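Local coordinates for cellulosomal scaffolding protein A (Clostridium thermocellum, PDB 1NBC), which probably binds crystalline cellulose through the flat face of a beta sandwich, attaching the cellulosome scaffold to its substrate, at residues F53-A58 and V107-R112; T85-T90 and N125-K130; L2-Y7 and V141-N146. All blocks are in the same frame, centred on the assembly; numbering follows the deposited sequence.

Contact 1: F53-A58 and V107-R112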
loop_
_atom_site.group_PDB
_atom_site.type_symbol
_atom_site.label_atom_id
_atom_site.label_comp_id
_atom_site.label_asym_id
_atom_site.label_seq_id
_atom_site.Cartn_x
_atom_site.Cartn_y
_atom_site.Cartn_z
ATOM N N PHE A 53 7.359 -18.768 -1.850
ATOM C CA PHE A 53 8.323 -18.258 -2.810
ATOM C C PHE A 53 9.634 -18.968 -2.606
ATOM O O PHE A 53 10.001 -19.279 -1.473
ATOM C CB PHE A 53 8.545 -16.756 -2.622
ATOM C CG PHE A 53 9.738 -16.211 -3.368
ATOM C CD1 PHE A 53 9.613 -15.755 -4.674
ATOM C CD2 PHE A 53 10.987 -16.127 -2.752
ATOM C CE1 PHE A 53 10.718 -15.220 -5.356
ATOM C CE2 PHE A 53 12.099 -15.591 -3.434
ATOM C CZ PHE A 53 11.957 -15.141 -4.730
ATOM N N TRP A 54 10.307 -19.247 -3.716
ATOM C CA TRP A 54 11.602 -19.902 -3.714
ATOM C C TRP A 54 12.517 -19.163 -4.666
ATOM O O TRP A 54 12.077 -18.701 -5.726
ATOM C CB TRP A 54 11.527 -21.355 -4.211
ATOM C CG TRP A 54 10.714 -22.283 -3.408
ATOM C CD1 TRP A 54 11.106 -22.968 -2.288
ATOM C CD2 TRP A 54 9.356 -22.655 -3.661
ATOM N NE1 TRP A 54 10.068 -23.749 -1.828
ATOM C CE2 TRP A 54 8.981 -23.579 -2.652
ATOM C CE3 TRP A 54 8.414 -22.303 -4.645
ATOM C CZ2 TRP A 54 7.698 -24.155 -2.603
ATOM C CZ3 TRP A 54 7.142 -22.875 -4.591
ATOM C CH2 TRP A 54 6.800 -23.790 -3.577
ATOM N N CYS A 55 13.777 -19.026 -4.277
ATOM C CA CYS A 55 14.776 -18.417 -5.144
ATOM C C CYS A 55 15.609 -19.561 -5.658
ATOM O O CYS A 55 16.262 -20.237 -4.863
ATOM C CB CYS A 55 15.677 -17.460 -4.378
ATOM S SG CYS A 55 16.874 -16.663 -5.451
ATOM N N ASP A 56 15.490 -19.861 -6.954
ATOM C CA ASP A 56 16.252 -20.953 -7.569
ATOM C C ASP A 56 17.728 -20.593 -7.594
ATOM O O ASP A 56 18.600 -21.433 -7.384
ATOM C CB ASP A 56 15.775 -21.222 -8.999
ATOM C CG ASP A 56 14.426 -21.888 -9.046
ATOM O OD1 ASP A 56 14.211 -22.825 -8.256
ATOM O OD2 ASP A 56 13.581 -21.490 -9.880
ATOM N N HIS A 57 17.999 -19.318 -7.821
ATOM C CA HIS A 57 19.363 -18.842 -7.881
ATOM C C HIS A 57 19.393 -17.323 -7.921
ATOM O O HIS A 57 18.530 -16.698 -8.537
ATOM C CB HIS A 57 20.038 -19.416 -9.127
ATOM C CG HIS A 57 21.370 -18.810 -9.427
ATOM N ND1 HIS A 57 21.560 -17.914 -10.459
ATOM C CD2 HIS A 57 22.568 -18.943 -8.814
ATOM C CE1 HIS A 57 22.819 -17.519 -10.466
ATOM N NE2 HIS A 57 23.452 -18.129 -9.479
ATOM N N ALA A 58 20.334 -16.734 -7.191
ATOM C CA ALA A 58 20.518 -15.286 -7.176
ATOM C C ALA A 58 22.000 -15.043 -7.023
ATOM O O ALA A 58 22.705 -15.832 -6.375
ATOM C CB ALA A 58 19.750 -14.635 -6.039
ATOM N N VAL A 107 22.408 -7.530 -9.794
ATOM C CA VAL A 107 21.963 -8.749 -9.149
ATOM C C VAL A 107 20.906 -9.422 -10.011
ATOM O O VAL A 107 20.065 -8.757 -10.607
ATOM C CB VAL A 107 21.413 -8.484 -7.734
ATOM C CG1 VAL A 107 20.129 -7.685 -7.789
ATOM C CG2 VAL A 107 21.202 -9.782 -7.013
ATOM N N GLN A 108 21.072 -10.727 -10.201
ATOM C CA GLN A 108 20.137 -11.525 -10.966
ATOM C C GLN A 108 19.411 -12.420 -9.991
ATOM O O GLN A 108 20.039 -13.006 -9.109
ATOM C CB GLN A 108 20.869 -12.374 -11.990
ATOM C CG GLN A 108 21.243 -11.629 -13.252
ATOM C CD GLN A 108 22.033 -12.497 -14.226
ATOM O OE1 GLN A 108 23.000 -12.031 -14.848
ATOM N NE2 GLN A 108 21.633 -13.768 -14.359
ATOM N N ILE A 109 18.093 -12.480 -10.118
ATOM C CA ILE A 109 17.259 -13.290 -9.242
ATOM C C ILE A 109 16.303 -14.143 -10.071
ATOM O O ILE A 109 15.473 -13.624 -10.825
ATOM C CB ILE A 109 16.398 -12.402 -8.320
ATOM C CG1 ILE A 109 17.268 -11.410 -7.562
ATOM C CG2 ILE A 109 15.614 -13.252 -7.346
ATOM C CD1 ILE A 109 16.506 -10.187 -7.153
ATOM N N GLN A 110 16.448 -15.456 -9.958
ATOM C CA GLN A 110 15.584 -16.376 -10.666
ATOM C C GLN A 110 14.608 -16.881 -9.633
ATOM O O GLN A 110 14.974 -17.655 -8.749
ATOM C CB GLN A 110 16.412 -17.492 -11.288
ATOM C CG GLN A 110 17.439 -16.936 -12.259
ATOM C CD GLN A 110 18.396 -17.971 -12.751
ATOM O OE1 GLN A 110 19.542 -18.030 -12.306
ATOM N NE2 GLN A 110 17.950 -18.789 -13.691
ATOM N N GLY A 111 13.396 -16.333 -9.680
ATOM C CA GLY A 111 12.376 -16.679 -8.703
ATOM C C GLY A 111 11.269 -17.587 -9.178
ATOM O O GLY A 111 11.078 -17.827 -10.368
ATOM N N ARG A 112 10.490 -18.055 -8.217
ATOM C CA ARG A 112 9.380 -18.943 -8.490
ATOM C C ARG A 112 8.460 -19.035 -7.291
ATOM O O ARG A 112 8.927 -19.045 -6.160
ATOM C CB ARG A 112 9.935 -20.324 -8.786
ATOM C CG ARG A 112 8.924 -21.426 -8.836
ATOM C CD ARG A 112 9.603 -22.695 -9.332
ATOM N NE ARG A 112 10.706 -23.089 -8.466
ATOM C CZ ARG A 112 10.595 -23.949 -7.456
ATOM N NH1 ARG A 112 9.417 -24.518 -7.179
ATOM N NH2 ARG A 112 11.671 -24.240 -6.727
HETATM O O HOH W 1 13.123 -19.410 -11.777
#
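Trp54 and Arg112 meet as flat groups lying almost parallel, indole and guanidinium planes 6° apart. Arg112 NH1 lies 3.4 Å above the indole plane, offset toward the rim and 3.5 Å from Trp54 CE3, which sits over one face of the guanidinium. Arg112 reaches it with an extended start (CG anti to the backbone N) and a bend at chi3 (59°), which folds the guanidinium back across the sheet surface. In the same plane the carboxylate of Asp56 closes on the guanidinium edge: Arg112 NH2 gives a salt bridge to the syn side of Asp56 OD1 at 3.3 Å. A water donates to both Asp56 OD2 and Gly111 O, so each carboxylate oxygen has a partner. The other polar pair is His57 ND1 to Gln110 OE1, 2.7 Å; the imidazole stands almost perpendicular to the amide, while NE2 at its far side bonds to Tyr67 OH.

Backbone bonds hold the antiparallel strands together. Trp54 N donates to Arg112 O (2.8 Å), with a weak return bond from Arg112 N, and Gln110 N donates to His57 O (2.8 Å). Asp56, whose N bonds to Gln110 O, is the extra residue of a classic bulge: it and His57 together stand opposite the single residue Gln110, shifting the register by one.

On the opposite face, toward the sandwich core, apolar groups meet: Cys55 SG lies 4.1 Å from Ile109 CG2, and the Phe53 ring passes beside Gly111 CA at 4.0 Å.

Two outward-facing groups result, Trp54-Arg112-Asp56 and His57-Gln110, each probably held in place by its own contacts. Asp56, His57 and Arg112, with Tyr67, are consistent with the planar cellulose-binding strip of family 3 modules; Trp54 and Gln110 would steady Arg112 and His57, and Asp56 probably offsets the charge of Arg112.

Contact 2: T85-T90 and N125-K130. With CA (calcium ion), chain C.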
loop_
_atom_site.group_PDB
_atom_site.type_symbol
_atom_site.label_atom_id
_atom_site.label_comp_id
_atom_site.label_asym_id
_atom_site.label_seq_id
_atom_site.Cartn_x
_atom_site.Cartn_y
_atom_site.Cartn_z
ATOM N N THR A 85 -6.943 -3.548 -8.236
ATOM C CA THR A 85 -7.393 -3.277 -9.602
ATOM C C THR A 85 -7.784 -4.611 -10.235
ATOM O O THR A 85 -7.538 -5.662 -9.647
ATOM C CB THR A 85 -6.281 -2.620 -10.462
ATOM O OG1 THR A 85 -5.176 -3.524 -10.610
ATOM C CG2 THR A 85 -5.815 -1.309 -9.834
ATOM N N ASN A 86 -8.334 -4.580 -11.445
ATOM C CA ASN A 86 -8.776 -5.807 -12.114
ATOM C C ASN A 86 -7.650 -6.753 -12.560
ATOM O O ASN A 86 -7.920 -7.898 -12.962
ATOM C CB ASN A 86 -9.778 -5.502 -13.253
ATOM C CG ASN A 86 -9.111 -5.259 -14.582
ATOM O OD1 ASN A 86 -8.527 -4.192 -14.826
ATOM N ND2 ASN A 86 -9.214 -6.242 -15.470
ATOM N N ASN A 87 -6.399 -6.290 -12.516
ATOM C CA ASN A 87 -5.297 -7.172 -12.858
ATOM C C ASN A 87 -4.211 -7.144 -11.783
ATOM O O ASN A 87 -3.081 -7.556 -12.028
ATOM C CB ASN A 87 -4.739 -6.892 -14.250
ATOM C CG ASN A 87 -4.142 -5.529 -14.367
ATOM O OD1 ASN A 87 -4.360 -4.666 -13.518
ATOM N ND2 ASN A 87 -3.380 -5.307 -15.429
ATOM N N ALA A 88 -4.570 -6.683 -10.583
ATOM C CA ALA A 88 -3.637 -6.659 -9.459
ATOM C C ALA A 88 -4.353 -6.598 -8.112
ATOM O O ALA A 88 -4.995 -5.604 -7.782
ATOM C CB ALA A 88 -2.662 -5.503 -9.579
ATOM N N ASP A 89 -4.283 -7.682 -7.346
ATOM C CA ASP A 89 -4.881 -7.702 -6.013
ATOM C C ASP A 89 -3.907 -8.230 -4.976
ATOM O O ASP A 89 -4.168 -8.163 -3.785
ATOM C CB ASP A 89 -6.206 -8.487 -5.972
ATOM C CG ASP A 89 -6.064 -9.960 -6.347
ATOM O OD1 ASP A 89 -4.983 -10.570 -6.178
ATOM O OD2 ASP A 89 -7.082 -10.525 -6.790
ATOM N N THR A 90 -2.747 -8.669 -5.444
ATOM C CA THR A 90 -1.713 -9.219 -4.578
ATOM C C THR A 90 -0.334 -8.921 -5.161
ATOM O O THR A 90 -0.204 -8.757 -6.376
ATOM C CB THR A 90 -1.835 -10.767 -4.550
ATOM O OG1 THR A 90 -3.174 -11.150 -4.199
ATOM C CG2 THR A 90 -0.857 -11.373 -3.574
ATOM N N ASN A 125 -4.264 -12.087 -16.633
ATOM C CA ASN A 125 -4.892 -10.992 -15.907
ATOM C C ASN A 125 -3.982 -10.501 -14.769
ATOM O O ASN A 125 -4.451 -9.990 -13.753
ATOM C CB ASN A 125 -6.298 -11.382 -15.408
ATOM C CG ASN A 125 -6.289 -12.585 -14.498
ATOM O OD1 ASN A 125 -5.247 -13.193 -14.249
ATOM N ND2 ASN A 125 -7.456 -12.928 -13.974
ATOM N N ASP A 126 -2.669 -10.629 -14.988
ATOM C CA ASP A 126 -1.628 -10.216 -14.049
ATOM C C ASP A 126 -0.891 -8.998 -14.565
ATOM O O ASP A 126 -0.230 -9.056 -15.610
ATOM C CB ASP A 126 -0.608 -11.324 -13.871
ATOM C CG ASP A 126 -1.171 -12.507 -13.162
ATOM O OD1 ASP A 126 -2.295 -12.395 -12.621
ATOM O OD2 ASP A 126 -0.486 -13.542 -13.141
ATOM N N TYR A 127 -0.914 -7.942 -13.756
ATOM C CA TYR A 127 -0.304 -6.658 -14.078
ATOM C C TYR A 127 1.160 -6.716 -14.481
ATOM O O TYR A 127 1.552 -6.099 -15.469
ATOM C CB TYR A 127 -0.449 -5.710 -12.882
ATOM C CG TYR A 127 0.125 -4.326 -13.114
ATOM C CD1 TYR A 127 -0.570 -3.374 -13.881
ATOM C CD2 TYR A 127 1.360 -3.956 -12.559
ATOM C CE1 TYR A 127 -0.041 -2.083 -14.091
ATOM C CE2 TYR A 127 1.898 -2.673 -12.762
ATOM C CZ TYR A 127 1.191 -1.740 -13.528
ATOM O OH TYR A 127 1.716 -0.481 -13.731
ATOM N N SER A 128 1.974 -7.412 -13.710
ATOM C CA SER A 128 3.394 -7.451 -14.009
ATOM C C SER A 128 3.834 -8.482 -15.031
ATOM O O SER A 128 5.007 -8.480 -15.410
ATOM C CB SER A 128 4.181 -7.689 -12.727
ATOM O OG SER A 128 3.901 -6.733 -11.722
ATOM N N PHE A 129 2.933 -9.351 -15.490
ATOM C CA PHE A 129 3.333 -10.421 -16.421
ATOM C C PHE A 129 4.015 -9.914 -17.696
ATOM O O PHE A 129 3.494 -9.037 -18.397
ATOM C CB PHE A 129 2.131 -11.313 -16.804
ATOM C CG PHE A 129 2.523 -12.535 -17.597
ATOM C CD1 PHE A 129 3.342 -13.518 -17.034
ATOM C CD2 PHE A 129 2.124 -12.681 -18.922
ATOM C CE1 PHE A 129 3.765 -14.629 -17.781
ATOM C CE2 PHE A 129 2.543 -13.793 -19.676
ATOM C CZ PHE A 129 3.367 -14.764 -19.097
ATOM N N LYS A 130 5.177 -10.504 -17.989
ATOM C CA LYS A 130 5.973 -10.144 -19.155
ATOM C C LYS A 130 6.769 -11.336 -19.675
ATOM O O LYS A 130 7.877 -11.603 -19.233
ATOM C CB LYS A 130 6.929 -8.996 -18.803
ATOM C CG LYS A 130 7.616 -8.328 -20.001
ATOM C CD LYS A 130 6.592 -7.770 -20.987
ATOM C CE LYS A 130 7.222 -6.824 -21.975
ATOM N NZ LYS A 130 6.173 -6.244 -22.853
HETATM CA CA CA C . -3.987 -14.070 -12.191
HETATM O O HOH W 2 -1.779 -15.436 -11.646
#
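Asn87 and Tyr127 meet with amide and ring almost perpendicular, 87° apart, Asn87 ND2 lying in the ring plane at its edge, 3.7 Å from Tyr127 CD1. The amide is turned by a chi1 of 64°, which sets CG between the backbone N and the carbonyl carbon, and Thr85 OG1 fixes its other end by donating to Asn87 OD1 in the carbonyl plane. Tyr127 starts toward Asn87, but its ring leads off and its hydroxyl bonds to Lys153 O. Between the backbones, Tyr127 N donates to Asn87 O at 2.8 Å, and Ala88 CB packs on Tyr127 CB at 4.0 Å.

Two type I turns, Thr85 to Ala88 and Asp126 to Phe129, are thus joined: the first links adjacent strands of one sheet of the sandwich, the second belongs to the calcium-binding loop.

The side chain of Asp126 leaves on the side away from 85-90, and its OD1 binds the calcium at 2.4 Å; Asn125 OD1 binds at 2.6 Å. A water on the calcium also donates to Asp126 OD2 (2.7 Å), so both carboxylate oxygens serve the site. Thr44, Asp46 and Thr122 supply the remaining protein ligands.

Contact 3: L2-Y7 and V141-N146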
loop_
_atom_site.group_PDB
_atom_site.type_symbol
_atom_site.label_atom_id
_atom_site.label_comp_id
_atom_site.label_asym_id
_atom_site.label_seq_id
_atom_site.Cartn_x
_atom_site.Cartn_y
_atom_site.Cartn_z
ATOM N N LEU A 2 18.878 3.184 -10.046
ATOM C CA LEU A 2 18.741 1.788 -10.466
ATOM C C LEU A 2 18.142 1.615 -11.845
ATOM O O LEU A 2 17.438 2.481 -12.362
ATOM C CB LEU A 2 17.785 1.049 -9.526
ATOM C CG LEU A 2 18.088 0.786 -8.069
ATOM C CD1 LEU A 2 16.847 0.222 -7.406
ATOM C CD2 LEU A 2 19.224 -0.197 -7.977
ATOM N N LYS A 3 18.379 0.435 -12.393
ATOM C CA LYS A 3 17.811 0.035 -13.657
ATOM C C LYS A 3 17.282 -1.363 -13.379
ATOM O O LYS A 3 17.975 -2.161 -12.745
ATOM C CB LYS A 3 18.879 0.003 -14.742
ATOM C CG LYS A 3 18.331 -0.281 -16.121
ATOM C CD LYS A 3 19.437 -0.303 -17.156
ATOM C CE LYS A 3 18.887 -0.645 -18.527
ATOM N NZ LYS A 3 19.919 -0.521 -19.591
ATOM N N VAL A 4 16.020 -1.606 -13.712
ATOM C CA VAL A 4 15.399 -2.912 -13.487
ATOM C C VAL A 4 14.972 -3.527 -14.825
ATOM O O VAL A 4 14.346 -2.861 -15.649
ATOM C CB VAL A 4 14.165 -2.808 -12.503
ATOM C CG1 VAL A 4 13.502 -4.179 -12.271
ATOM C CG2 VAL A 4 14.599 -2.209 -11.179
ATOM N N GLU A 5 15.409 -4.760 -15.076
ATOM C CA GLU A 5 15.064 -5.503 -16.293
ATOM C C GLU A 5 14.370 -6.763 -15.829
ATOM O O GLU A 5 14.726 -7.333 -14.794
ATOM C CB GLU A 5 16.305 -5.792 -17.124
ATOM C CG GLU A 5 16.891 -4.523 -17.699
ATOM C CD GLU A 5 18.230 -4.730 -18.351
ATOM O OE1 GLU A 5 19.212 -4.942 -17.623
ATOM O OE2 GLU A 5 18.305 -4.648 -19.589
ATOM N N PHE A 6 13.448 -7.267 -16.626
ATOM C CA PHE A 6 12.649 -8.369 -16.140
ATOM C C PHE A 6 12.026 -9.228 -17.231
ATOM O O PHE A 6 11.965 -8.837 -18.390
ATOM C CB PHE A 6 11.553 -7.726 -15.251
ATOM C CG PHE A 6 10.505 -8.666 -14.783
ATOM C CD1 PHE A 6 9.384 -8.930 -15.567
ATOM C CD2 PHE A 6 10.651 -9.331 -13.578
ATOM C CE1 PHE A 6 8.432 -9.859 -15.151
ATOM C CE2 PHE A 6 9.708 -10.255 -13.156
ATOM C CZ PHE A 6 8.601 -10.523 -13.939
ATOM N N TYR A 7 11.604 -10.424 -16.825
ATOM C CA TYR A 7 10.853 -11.363 -17.656
ATOM C C TYR A 7 10.373 -12.555 -16.842
ATOM O O TYR A 7 10.861 -12.822 -15.731
ATOM C CB TYR A 7 11.675 -11.882 -18.864
ATOM C CG TYR A 7 12.732 -12.952 -18.645
ATOM C CD1 TYR A 7 13.957 -12.643 -18.077
ATOM C CD2 TYR A 7 12.525 -14.245 -19.076
ATOM C CE1 TYR A 7 14.939 -13.583 -17.952
ATOM C CE2 TYR A 7 13.507 -15.205 -18.953
ATOM C CZ TYR A 7 14.711 -14.864 -18.395
ATOM O OH TYR A 7 15.706 -15.794 -18.297
ATOM N N VAL A 141 6.794 -3.567 -13.199
ATOM C CA VAL A 141 7.377 -4.139 -11.993
ATOM C C VAL A 141 8.015 -2.964 -11.258
ATOM O O VAL A 141 8.461 -2.016 -11.917
ATOM C CB VAL A 141 8.434 -5.290 -12.238
ATOM C CG1 VAL A 141 7.743 -6.556 -12.669
ATOM C CG2 VAL A 141 9.517 -4.883 -13.251
ATOM N N THR A 142 7.965 -2.946 -9.934
ATOM C CA THR A 142 8.520 -1.817 -9.200
ATOM C C THR A 142 9.688 -2.163 -8.262
ATOM O O THR A 142 9.853 -3.309 -7.834
ATOM C CB THR A 142 7.407 -1.120 -8.427
ATOM O OG1 THR A 142 6.730 -2.089 -7.623
ATOM C CG2 THR A 142 6.400 -0.507 -9.391
ATOM N N ALA A 143 10.507 -1.152 -7.969
ATOM C CA ALA A 143 11.666 -1.287 -7.097
ATOM C C ALA A 143 11.664 -0.113 -6.127
ATOM O O ALA A 143 11.248 0.989 -6.488
ATOM C CB ALA A 143 12.923 -1.287 -7.916
ATOM N N TYR A 144 12.104 -0.352 -4.896
ATOM C CA TYR A 144 12.099 0.664 -3.850
ATOM C C TYR A 144 13.401 0.682 -3.079
ATOM O O TYR A 144 14.006 -0.357 -2.872
ATOM C CB TYR A 144 10.964 0.390 -2.853
ATOM C CG TYR A 144 9.632 0.189 -3.509
ATOM C CD1 TYR A 144 9.321 -1.018 -4.134
ATOM C CD2 TYR A 144 8.697 1.220 -3.554
ATOM C CE1 TYR A 144 8.122 -1.193 -4.791
ATOM C CE2 TYR A 144 7.489 1.058 -4.209
ATOM C CZ TYR A 144 7.206 -0.153 -4.832
ATOM O OH TYR A 144 6.023 -0.325 -5.517
ATOM N N LEU A 145 13.836 1.869 -2.668
ATOM C CA LEU A 145 15.029 2.034 -1.841
ATOM C C LEU A 145 14.527 2.677 -0.565
ATOM O O LEU A 145 14.011 3.790 -0.600
ATOM C CB LEU A 145 16.047 2.935 -2.513
ATOM C CG LEU A 145 16.928 2.155 -3.474
ATOM C CD1 LEU A 145 17.847 3.111 -4.178
ATOM C CD2 LEU A 145 17.727 1.103 -2.713
ATOM N N ASN A 146 14.556 1.933 0.529
ATOM C CA ASN A 146 14.038 2.440 1.791
ATOM C C ASN A 146 12.575 2.864 1.661
ATOM O O ASN A 146 12.215 3.974 2.049
ATOM C CB ASN A 146 14.866 3.623 2.285
ATOM C CG ASN A 146 16.101 3.190 3.031
ATOM O OD1 ASN A 146 17.213 3.217 2.488
ATOM N ND2 ASN A 146 15.922 2.781 4.290
#
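Strands 2-7 and 142-145 run nearly antiparallel in different sheets, their short axes 8.5 Å apart at closest approach and 150° between their directions, so they meet through side chains and not through backbone bonds. Every second residue points across the gap: Leu2, Val4 and Phe6 from one strand, Val141, Ala143 and Leu145 from the other.

Val141 is wedged between two partners. Its CG1 stands directly over the Phe6 ring, 3.9 Å from the centroid and 4° off the ring normal, a CH-pi contact with a methyl centred on the face. Its other methyl, CG2, turns toward the base of the same side chain, 4.0 Å from Phe6 CB, and touches Val4 CG1. A chi1 of -74° gives Val141 this grip, with CG1 anti to the carbonyl carbon and CG2 in the space between backbone N and carbonyl carbon.

Val4 likewise divides its methyls: CG1 goes to Val141, while CG2 rests on Ala143 CB at 3.8 Å. The small alanine side chain is also met by Leu2 CD1 (4.2 Å), and the same methyl of Leu2 reaches on to Leu145 CG (4.4 Å). The result is a row of methyls along the interface, with the Phe6 ring at one end, all the side-chain contacts here being apolar.

This is core packing between the two sheets of a beta sandwich with jelly-roll topology, the family's fold. Strand 2-8 lies between 20-26 and 136-137 in its sheet, and Phe6 adds an edge-to-face contact with Phe22. Strand 142-145 lies between 37-43 and 148-151, whose Leu37, Val150 and Trp151 extend the apolar layer around Leu2 and Val4. On its other face Tyr144 makes a cation-pi contact with Arg40 and touches Ser82 of the second subunit.

How the contacts relate
Contacts 2 and 3 touch directly: Ser128 CB packs on Val141 CG1 at 3.7 Å and Lys130 CB lies 4.0 Å from Phe6 CE1, so the loop carrying two calcium ligands leans against the sandwich core. The side chain of Phe6 is nevertheless about 13 Å from the metal. Contact 1 shares a sheet with strand 2-7 of contact 3, their centres 14 Å apart and nearest atoms about 6 Å. Contact 3 encloses the other two in sequence. Contacts 1 and 2 lie on opposite sides of the chain's centre, about 20 Å between centres and about 11 Å between nearest atoms, so the inferred cellulose face and the calcium site lie apart.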